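Local coordinates for PAC2 family protein (Streptomyces avermitilis, PDB 3MNF), which is of unknown function but belongs, through the part crystallised here, to the PAC2 family, named after a eukaryotic proteasome assembly chaperone, at residues A[41-47]-A[99-104]; A[69-75]-A[85-91]. One frame throughout, in Å; residues are numbered along the deposited sequence.

Contact 1. Residues A[41-47]-A[99-104]; sequences LDAEDYY and SFCNEL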
ATOM      1  N   LEU A  41      -8.289 -15.093   1.261  1.00 61.24           N
ATOM      2  CA  LEU A  41      -7.355 -13.986   1.105  1.00 61.41           C
ATOM      3  C   LEU A  41      -7.976 -12.895   0.240  1.00 63.04           C
ATOM      4  O   LEU A  41      -8.745 -13.174  -0.684  1.00 64.14           O
ATOM      5  CB  LEU A  41      -6.035 -14.415   0.495  1.00 59.76           C
ATOM      6  CG  LEU A  41      -5.201 -15.410   1.289  1.00 59.92           C
ATOM      7  CD1 LEU A  41      -3.836 -15.572   0.643  1.00 60.36           C
ATOM      8  CD2 LEU A  41      -5.041 -14.972   2.710  1.00 60.10           C
ATOM      9  N   ASP A  42      -7.646 -11.649   0.562  1.00 63.62           N
ATOM     10  CA  ASP A  42      -8.139 -10.505  -0.169  1.00 64.24           C
ATOM     11  C   ASP A  42      -7.579 -10.455  -1.598  1.00 63.06           C
ATOM     12  O   ASP A  42      -6.428 -10.063  -1.803  1.00 62.97           O
ATOM     13  CB  ASP A  42      -7.728  -9.252   0.581  1.00 65.75           C
ATOM     14  CG  ASP A  42      -8.364  -8.034   0.031  1.00 68.25           C
ATOM     15  OD1 ASP A  42      -8.738  -8.090  -1.152  1.00 68.30           O
ATOM     16  OD2 ASP A  42      -8.508  -7.035   0.777  1.00 71.58           O
ATOM     17  N   ALA A  43      -8.403 -10.809  -2.581  1.00 62.50           N
ATOM     18  CA  ALA A  43      -7.979 -10.868  -3.969  1.00 60.79           C
ATOM     19  C   ALA A  43      -7.330  -9.580  -4.416  1.00 61.11           C
ATOM     20  O   ALA A  43      -6.311  -9.602  -5.099  1.00 60.40           O
ATOM     21  CB  ALA A  43      -9.120 -11.192  -4.838  1.00 62.25           C
ATOM     22  N   GLU A  44      -7.902  -8.458  -3.992  1.00 62.53           N
ATOM     23  CA  GLU A  44      -7.397  -7.121  -4.290  1.00 63.65           C
ATOM     24  C   GLU A  44      -5.869  -6.986  -4.232  1.00 62.54           C
ATOM     25  O   GLU A  44      -5.289  -6.225  -4.999  1.00 63.82           O
ATOM     26  CB  GLU A  44      -8.026  -6.145  -3.332  1.00 65.25           C
ATOM     27  CG  GLU A  44      -8.057  -4.712  -3.784  1.00 70.82           C
ATOM     28  CD  GLU A  44      -9.195  -4.388  -4.736  1.00 75.62           C
ATOM     29  OE1 GLU A  44      -9.741  -5.307  -5.402  1.00 75.78           O
ATOM     30  OE2 GLU A  44      -9.518  -3.188  -4.831  1.00 78.99           O
ATOM     31  N   ASP A  45      -5.212  -7.740  -3.351  1.00 61.05           N
ATOM     32  CA  ASP A  45      -3.760  -7.631  -3.173  1.00 60.14           C
ATOM     33  C   ASP A  45      -2.950  -8.488  -4.108  1.00 57.80           C
ATOM     34  O   ASP A  45      -1.757  -8.247  -4.251  1.00 58.70           O
ATOM     35  CB  ASP A  45      -3.344  -7.971  -1.740  1.00 60.03           C
ATOM     36  CG  ASP A  45      -3.797  -6.910  -0.734  1.00 66.34           C
ATOM     37  OD1 ASP A  45      -3.528  -5.692  -0.954  1.00 67.69           O
ATOM     38  OD2 ASP A  45      -4.440  -7.308   0.284  1.00 72.88           O
ATOM     39  N   TYR A  46      -3.562  -9.483  -4.746  1.00 62.10           N
ATOM     40  CA  TYR A  46      -2.759 -10.513  -5.378  1.00 59.79           C
ATOM     41  C   TYR A  46      -3.013 -10.834  -6.850  1.00 59.52           C
ATOM     42  O   TYR A  46      -2.131 -11.381  -7.538  1.00 59.10           O
ATOM     43  CB  TYR A  46      -2.901 -11.765  -4.561  1.00 59.70           C
ATOM     44  CG  TYR A  46      -2.470 -11.599  -3.128  1.00 58.29           C
ATOM     45  CD1 TYR A  46      -3.365 -11.788  -2.090  1.00 56.65           C
ATOM     46  CD2 TYR A  46      -1.166 -11.267  -2.817  1.00 57.43           C
ATOM     47  CE1 TYR A  46      -2.976 -11.652  -0.792  1.00 58.07           C
ATOM     48  CE2 TYR A  46      -0.761 -11.123  -1.505  1.00 58.35           C
ATOM     49  CZ  TYR A  46      -1.671 -11.320  -0.505  1.00 58.50           C
ATOM     50  OH  TYR A  46      -1.271 -11.176   0.785  1.00 59.79           O
ATOM     51  N   TYR A  47      -4.212 -10.486  -7.320  1.00 58.70           N
ATOM     52  CA  TYR A  47      -4.722 -10.962  -8.589  1.00 58.80           C
ATOM     53  C   TYR A  47      -4.951  -9.846  -9.612  1.00 59.88           C
ATOM     54  O   TYR A  47      -5.589  -8.821  -9.339  1.00 60.67           O
ATOM     55  CB  TYR A  47      -5.975 -11.795  -8.372  1.00 57.95           C
ATOM     56  CG  TYR A  47      -5.738 -13.056  -7.574  1.00 59.54           C
ATOM     57  CD1 TYR A  47      -5.951 -13.086  -6.196  1.00 61.12           C
ATOM     58  CD2 TYR A  47      -5.278 -14.219  -8.186  1.00 61.99           C
ATOM     59  CE1 TYR A  47      -5.708 -14.226  -5.453  1.00 62.02           C
ATOM     60  CE2 TYR A  47      -5.036 -15.382  -7.450  1.00 63.01           C
ATOM     61  CZ  TYR A  47      -5.258 -15.376  -6.087  1.00 64.44           C
ATOM     62  OH  TYR A  47      -5.037 -16.520  -5.350  1.00 67.40           O
ATOM     63  N   SER A  99       4.150 -11.690   0.356  1.00 60.92           N
ATOM     64  CA  SER A  99       3.082 -11.341   1.275  1.00 61.86           C
ATOM     65  C   SER A  99       2.055 -12.441   1.285  1.00 60.91           C
ATOM     66  O   SER A  99       1.555 -12.817   2.338  1.00 62.08           O
ATOM     67  CB  SER A  99       2.404 -10.070   0.829  1.00 62.27           C
ATOM     68  OG  SER A  99       3.382  -9.142   0.371  1.00 67.10           O
ATOM     69  N   PHE A 100       1.734 -12.957   0.106  1.00 59.83           N
ATOM     70  CA  PHE A 100       0.772 -14.025  -0.025  1.00 58.45           C
ATOM     71  C   PHE A 100       1.158 -15.148   0.907  1.00 59.51           C
ATOM     72  O   PHE A 100       0.335 -15.653   1.685  1.00 60.00           O
ATOM     73  CB  PHE A 100       0.835 -14.502  -1.449  1.00 57.46           C
ATOM     74  CG  PHE A 100      -0.174 -15.542  -1.800  1.00 55.66           C
ATOM     75  CD1 PHE A 100      -1.447 -15.176  -2.221  1.00 54.33           C
ATOM     76  CD2 PHE A 100       0.178 -16.891  -1.802  1.00 54.56           C
ATOM     77  CE1 PHE A 100      -2.370 -16.141  -2.601  1.00 55.02           C
ATOM     78  CE2 PHE A 100      -0.746 -17.880  -2.180  1.00 53.44           C
ATOM     79  CZ  PHE A 100      -2.012 -17.511  -2.576  1.00 54.62           C
ATOM     80  N   CYS A 101       2.434 -15.521   0.842  1.00 60.49           N
ATOM     81  CA  CYS A 101       2.938 -16.641   1.596  1.00 61.32           C
ATOM     82  C   CYS A 101       2.974 -16.349   3.064  1.00 62.37           C
ATOM     83  O   CYS A 101       2.668 -17.236   3.858  1.00 63.46           O
ATOM     84  CB  CYS A 101       4.305 -17.024   1.104  1.00 62.17           C
ATOM     85  SG  CYS A 101       4.163 -17.898  -0.438  1.00 64.26           S
ATOM     86  N   ASN A 102       3.330 -15.114   3.426  1.00 62.54           N
ATOM     87  CA  ASN A 102       3.286 -14.683   4.805  1.00 63.28           C
ATOM     88  C   ASN A 102       1.885 -14.773   5.342  1.00 62.82           C
ATOM     89  O   ASN A 102       1.683 -15.183   6.464  1.00 63.98           O
ATOM     90  CB  ASN A 102       3.809 -13.273   4.937  1.00 64.47           C
ATOM     91  CG  ASN A 102       5.328 -13.204   4.839  1.00 67.89           C
ATOM     92  OD1 ASN A 102       6.026 -14.239   4.862  1.00 68.71           O
ATOM     93  ND2 ASN A 102       5.861 -11.971   4.731  1.00 69.68           N
ATOM     94  N   GLU A 103       0.905 -14.423   4.523  1.00 62.00           N
ATOM     95  CA  GLU A 103      -0.483 -14.444   4.954  1.00 62.30           C
ATOM     96  C   GLU A 103      -0.906 -15.874   5.313  1.00 61.92           C
ATOM     97  O   GLU A 103      -1.522 -16.101   6.352  1.00 62.94           O
ATOM     98  CB  GLU A 103      -1.388 -13.814   3.897  1.00 61.33           C
ATOM     99  CG  GLU A 103      -2.658 -13.191   4.452  1.00 65.86           C
ATOM    100  CD  GLU A 103      -3.172 -12.027   3.608  1.00 71.21           C
ATOM    101  OE1 GLU A 103      -2.377 -11.130   3.317  1.00 73.66           O
ATOM    102  OE2 GLU A 103      -4.368 -11.984   3.221  1.00 75.87           O
ATOM    103  N   LEU A 104      -0.551 -16.845   4.474  1.00 60.82           N
ATOM    104  CA  LEU A 104      -0.869 -18.232   4.771  1.00 60.22           C
ATOM    105  C   LEU A 104      -0.122 -18.686   6.021  1.00 61.90           C
ATOM    106  O   LEU A 104      -0.711 -19.298   6.907  1.00 63.53           O
ATOM    107  CB  LEU A 104      -0.559 -19.117   3.569  1.00 59.39           C
ATOM    108  CG  LEU A 104      -1.355 -18.816   2.283  1.00 57.42           C
ATOM    109  CD1 LEU A 104      -0.874 -19.660   1.112  1.00 55.69           C
ATOM    110  CD2 LEU A 104      -2.826 -19.046   2.489  1.00 55.95           C
TER
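Tyr46 lays its ring against helix 97-111, where the edge of Phe100 butts into its face with centroids 5.2 Å apart and planes at 89°, a T-shaped stack. Phe100 CD1 stands over the middle of that face, while Asp45 CB lies over the centre of the opposite one, leaving the tyrosine sandwiched. Phe100 CB adds an off-centre CH-pi contact, 4.2 Å from the Tyr46 centroid. Carried along the ring plane past Ser99 CB, Tyr46 OH donates to Glu103 OE1 at 2.8 Å, meeting that oxygen from above the carboxylate plane. Phe100 and Glu103 sit one turn apart, and the phenol ring lies against the Phe100 backbone with its hydroxyl reaching Glu103; the helix follows strand 82-91 in the mixed alpha/beta fold of the PAC2 domain, and residues 41-47 belong to the loop after strand 36-40. A leucine in place of Tyr46 would probably leave the Glu103 carboxylate without this donor and the Phe100 edge without a flat ring to press on. Leu41 is the second bump: with CG beside its own backbone N (chi1 -63°), its CD1 drops between Phe100 CE1, 3.6 Å away, and Leu104 CD2 at 4.1 Å, while CD2, coming from the opposite direction to the glutamate, meets Glu103 CG. Glu44 hydrogen-bonds Ser99 and Asp42 forms a salt bridge with Arg98, both of a second subunit.

Contact 2. Residues A[69-75]-A[85-91]; sequences TTRLSVV and LVLVRGI
Arg71, Ser73 and Val75 face Arg89, Leu87 and Leu85 as the hydrogen-bonded pairs of an antiparallel hairpin, each pair closed by two backbone bonds. The axes of strands 70-75 and 85-91 come within 4.4 Å and run at 168° to each other. Beyond Arg71 the ladder weakens: Ile91 N reaches Thr69 O by a weak bond. Leu72 belongs to a non-hydrogen-bonded pair with Val88, their side chains lying side by side and pointing the same way. Leu72 CB passes 4.1 Å from Leu87 O. Leu72 CG, placed beside the backbone N (chi1 -64°), comes within 4.1 Å of Val88 CG2, and CD2 at the tip meets the same methyl before reaching on to Val86 CG1 at 4.4 Å. One leucine branch thus touches two valines, two residues apart, on the same face of the facing strand, and Val74 shares this face. On the reverse face Val75 straddles Leu85 and Leu87: CG2 turns to Leu85 CB, while CG1 sits 3.7 Å from Leu87 CD1, the Val75 and Leu87 side chains crossing at about a right angle. Ser73 OG, beside Leu87 CB, finds its hydrogen-bond partner in Asp30 of helix 21-32, and the bent chain of Arg71 leads off to a salt bridge with Glu110 of the fourth subunit. Both faces are roofed by helices in a layered alpha/beta arrangement: helix 97-111 packs on Leu72, Val86 and Val88 through Phe107, Leu111 and Leu104, and helix 21-32 on Leu87 and Arg89 through Val26. Within the sheet, the hairpin lies between strand 36-40, beside residues 70-75, and strand 7-13, beside residues 85-91.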
ATOM      1  N   THR A  69      -9.651 -16.238  -5.772  1.00 60.86           N
ATOM      2  CA  THR A  69      -8.969 -16.074  -4.485  1.00 60.95           C
ATOM      3  C   THR A  69      -8.364 -17.360  -3.944  1.00 60.08           C
ATOM      4  O   THR A  69      -8.241 -18.314  -4.670  1.00 60.95           O
ATOM      5  CB  THR A  69      -9.849 -15.305  -3.441  1.00 62.52           C
ATOM      6  OG1 THR A  69      -9.010 -14.825  -2.371  1.00 62.78           O
ATOM      7  CG2 THR A  69     -11.004 -16.178  -2.924  1.00 62.94           C
ATOM      8  N   THR A  70      -7.921 -17.346  -2.699  1.00 59.70           N
ATOM      9  CA  THR A  70      -7.355 -18.512  -2.065  1.00 59.65           C
ATOM     10  C   THR A  70      -8.135 -18.600  -0.793  1.00 60.90           C
ATOM     11  O   THR A  70      -8.145 -17.654   0.003  1.00 60.77           O
ATOM     12  CB  THR A  70      -5.863 -18.312  -1.764  1.00 58.94           C
ATOM     13  OG1 THR A  70      -5.153 -18.201  -3.007  1.00 59.76           O
ATOM     14  CG2 THR A  70      -5.304 -19.469  -0.982  1.00 57.95           C
ATOM     15  N   ARG A  71      -8.827 -19.719  -0.617  1.00 62.24           N
ATOM     16  CA  ARG A  71      -9.768 -19.836   0.468  1.00 64.15           C
ATOM     17  C   ARG A  71      -9.307 -20.908   1.444  1.00 64.70           C
ATOM     18  O   ARG A  71      -8.753 -21.926   1.033  1.00 64.64           O
ATOM     19  CB  ARG A  71     -11.147 -20.119  -0.086  1.00 65.52           C
ATOM     20  CG  ARG A  71     -12.282 -19.914   0.902  1.00 70.62           C
ATOM     21  CD  ARG A  71     -13.652 -19.844   0.189  1.00 77.09           C
ATOM     22  NE  ARG A  71     -13.553 -19.251  -1.153  1.00 77.90           N
ATOM     23  CZ  ARG A  71     -13.951 -18.022  -1.478  1.00 79.15           C
ATOM     24  NH1 ARG A  71     -14.504 -17.211  -0.563  1.00 78.84           N
ATOM     25  NH2 ARG A  71     -13.803 -17.609  -2.738  1.00 78.44           N
ATOM     26  N   LEU A  72      -9.512 -20.650   2.736  1.00 65.81           N
ATOM     27  CA  LEU A  72      -9.140 -21.577   3.799  1.00 67.13           C
ATOM     28  C   LEU A  72     -10.355 -22.196   4.515  1.00 69.47           C
ATOM     29  O   LEU A  72     -11.267 -21.479   4.939  1.00 70.56           O
ATOM     30  CB  LEU A  72      -8.244 -20.876   4.816  1.00 66.86           C
ATOM     31  CG  LEU A  72      -6.868 -20.386   4.353  1.00 65.97           C
ATOM     32  CD1 LEU A  72      -6.932 -18.934   3.877  1.00 67.53           C
ATOM     33  CD2 LEU A  72      -5.841 -20.500   5.465  1.00 64.47           C
ATOM     34  N   SER A  73     -10.356 -23.523   4.642  1.00 70.59           N
ATOM     35  CA  SER A  73     -11.402 -24.233   5.384  1.00 73.31           C
ATOM     36  C   SER A  73     -10.814 -25.320   6.276  1.00 74.48           C
ATOM     37  O   SER A  73      -9.687 -25.775   6.034  1.00 73.42           O
ATOM     38  CB  SER A  73     -12.400 -24.866   4.425  1.00 74.68           C
ATOM     39  OG  SER A  73     -11.780 -25.871   3.653  1.00 75.36           O
ATOM     40  N   VAL A  74     -11.585 -25.717   7.295  1.00 76.94           N
ATOM     41  CA  VAL A  74     -11.207 -26.759   8.269  1.00 79.18           C
ATOM     42  C   VAL A  74     -12.005 -28.022   8.042  1.00 81.64           C
ATOM     43  O   VAL A  74     -13.233 -27.974   7.924  1.00 83.13           O
ATOM     44  CB  VAL A  74     -11.575 -26.392   9.724  1.00 80.80           C
ATOM     45  CG1 VAL A  74     -10.719 -27.168  10.695  1.00 81.92           C
ATOM     46  CG2 VAL A  74     -11.442 -24.916   9.977  1.00 81.30           C
ATOM     47  N   VAL A  75     -11.316 -29.154   8.016  1.00 82.77           N
ATOM     48  CA  VAL A  75     -11.990 -30.441   8.021  1.00 86.09           C
ATOM     49  C   VAL A  75     -11.651 -31.153   9.321  1.00 88.94           C
ATOM     50  O   VAL A  75     -10.542 -31.017   9.836  1.00 87.68           O
ATOM     51  CB  VAL A  75     -11.679 -31.318   6.755  1.00 85.96           C
ATOM     52  CG1 VAL A  75     -12.186 -30.659   5.490  1.00 83.35           C
ATOM     53  CG2 VAL A  75     -10.212 -31.594   6.621  1.00 84.61           C
ATOM     54  N   LEU A  85      -7.607 -30.850   9.734  1.00 85.60           N
ATOM     55  CA  LEU A  85      -6.849 -30.462   8.552  1.00 82.07           C
ATOM     56  C   LEU A  85      -7.288 -29.080   8.075  1.00 79.04           C
ATOM     57  O   LEU A  85      -8.464 -28.720   8.163  1.00 79.39           O
ATOM     58  CB  LEU A  85      -6.991 -31.485   7.430  1.00 82.48           C
ATOM     59  CG  LEU A  85      -5.874 -32.498   7.188  1.00 83.05           C
ATOM     60  CD1 LEU A  85      -5.443 -33.170   8.450  1.00 86.54           C
ATOM     61  CD2 LEU A  85      -6.311 -33.547   6.201  1.00 83.64           C
ATOM     62  N   VAL A  86      -6.328 -28.304   7.596  1.00 76.01           N
ATOM     63  CA  VAL A  86      -6.589 -26.965   7.121  1.00 72.95           C
ATOM     64  C   VAL A  86      -6.342 -27.015   5.634  1.00 71.70           C
ATOM     65  O   VAL A  86      -5.210 -27.241   5.192  1.00 71.70           O
ATOM     66  CB  VAL A  86      -5.640 -25.944   7.782  1.00 71.72           C
ATOM     67  CG1 VAL A  86      -5.792 -24.592   7.152  1.00 68.74           C
ATOM     68  CG2 VAL A  86      -5.901 -25.860   9.286  1.00 72.80           C
ATOM     69  N   LEU A  87      -7.394 -26.829   4.846  1.00 71.07           N
ATOM     70  CA  LEU A  87      -7.242 -26.924   3.394  1.00 69.89           C
ATOM     71  C   LEU A  87      -7.107 -25.533   2.794  1.00 68.15           C
ATOM     72  O   LEU A  87      -7.803 -24.591   3.216  1.00 68.48           O
ATOM     73  CB  LEU A  87      -8.407 -27.687   2.762  1.00 70.66           C
ATOM     74  CG  LEU A  87      -8.623 -29.078   3.345  1.00 72.58           C
ATOM     75  CD1 LEU A  87      -9.835 -29.737   2.746  1.00 75.31           C
ATOM     76  CD2 LEU A  87      -7.409 -29.931   3.130  1.00 72.44           C
ATOM     77  N   VAL A  88      -6.204 -25.398   1.831  1.00 66.59           N
ATOM     78  CA  VAL A  88      -6.012 -24.139   1.163  1.00 64.89           C
ATOM     79  C   VAL A  88      -6.228 -24.342  -0.307  1.00 64.69           C
ATOM     80  O   VAL A  88      -5.462 -25.051  -0.943  1.00 65.75           O
ATOM     81  CB  VAL A  88      -4.606 -23.603   1.410  1.00 64.26           C
ATOM     82  CG1 VAL A  88      -4.366 -22.299   0.642  1.00 62.45           C
ATOM     83  CG2 VAL A  88      -4.396 -23.389   2.909  1.00 66.06           C
ATOM     84  N   ARG A  89      -7.270 -23.719  -0.847  1.00 64.10           N
ATOM     85  CA  ARG A  89      -7.618 -23.862  -2.254  1.00 63.80           C
ATOM     86  C   ARG A  89      -7.488 -22.534  -2.961  1.00 62.53           C
ATOM     87  O   ARG A  89      -8.316 -21.626  -2.773  1.00 62.77           O
ATOM     88  CB  ARG A  89      -9.037 -24.380  -2.374  1.00 64.99           C
ATOM     89  CG  ARG A  89      -9.175 -25.787  -1.852  1.00 68.75           C
ATOM     90  CD  ARG A  89     -10.590 -26.283  -1.913  1.00 72.40           C
ATOM     91  NE  ARG A  89     -11.100 -26.224  -3.277  1.00 74.66           N
ATOM     92  CZ  ARG A  89     -12.389 -26.200  -3.589  1.00 75.16           C
ATOM     93  NH1 ARG A  89     -13.303 -26.231  -2.633  1.00 76.29           N
ATOM     94  NH2 ARG A  89     -12.756 -26.146  -4.856  1.00 75.45           N
ATOM     95  N   GLY A  90      -6.448 -22.403  -3.770  1.00 61.17           N
ATOM     96  CA  GLY A  90      -6.175 -21.114  -4.362  1.00 60.14           C
ATOM     97  C   GLY A  90      -5.913 -21.149  -5.844  1.00 60.84           C
ATOM     98  O   GLY A  90      -5.723 -22.201  -6.439  1.00 62.47           O
ATOM     99  N   ILE A  91      -5.946 -19.976  -6.446  1.00 60.33           N
ATOM    100  CA  ILE A  91      -5.378 -19.737  -7.761  1.00 60.13           C
ATOM    101  C   ILE A  91      -3.954 -19.191  -7.515  1.00 58.90           C
ATOM    102  O   ILE A  91      -3.751 -18.419  -6.571  1.00 59.17           O
ATOM    103  CB  ILE A  91      -6.191 -18.645  -8.397  1.00 60.73           C
ATOM    104  CG1 ILE A  91      -7.695 -18.913  -8.161  1.00 61.11           C
ATOM    105  CG2 ILE A  91      -5.748 -18.391  -9.854  1.00 61.03           C
ATOM    106  CD1 ILE A  91      -8.374 -19.581  -9.317  1.00 66.80           C
TER

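Contacts 1 and 2 have centres about 13 Å apart and meet at one end of the hairpin. Along the chain, contact 2 is nested inside the loop that contact 1 closes. Probable hydrogen bonds between them include Leu41 N to Thr70 O at 2.9 Å and Tyr47 OH to Ile91 O at 2.6 Å. The Tyr47 OH also lies 2.9 Å from Thr70 OG1, so one hydroxyl of contact 1 meets both strands of contact 2. Phe100 of contact 1 also packs on Thr70 of contact 2, so the same helix serves both the loop and the sheet. Both contacts also border other subunits of the six-chain assembly.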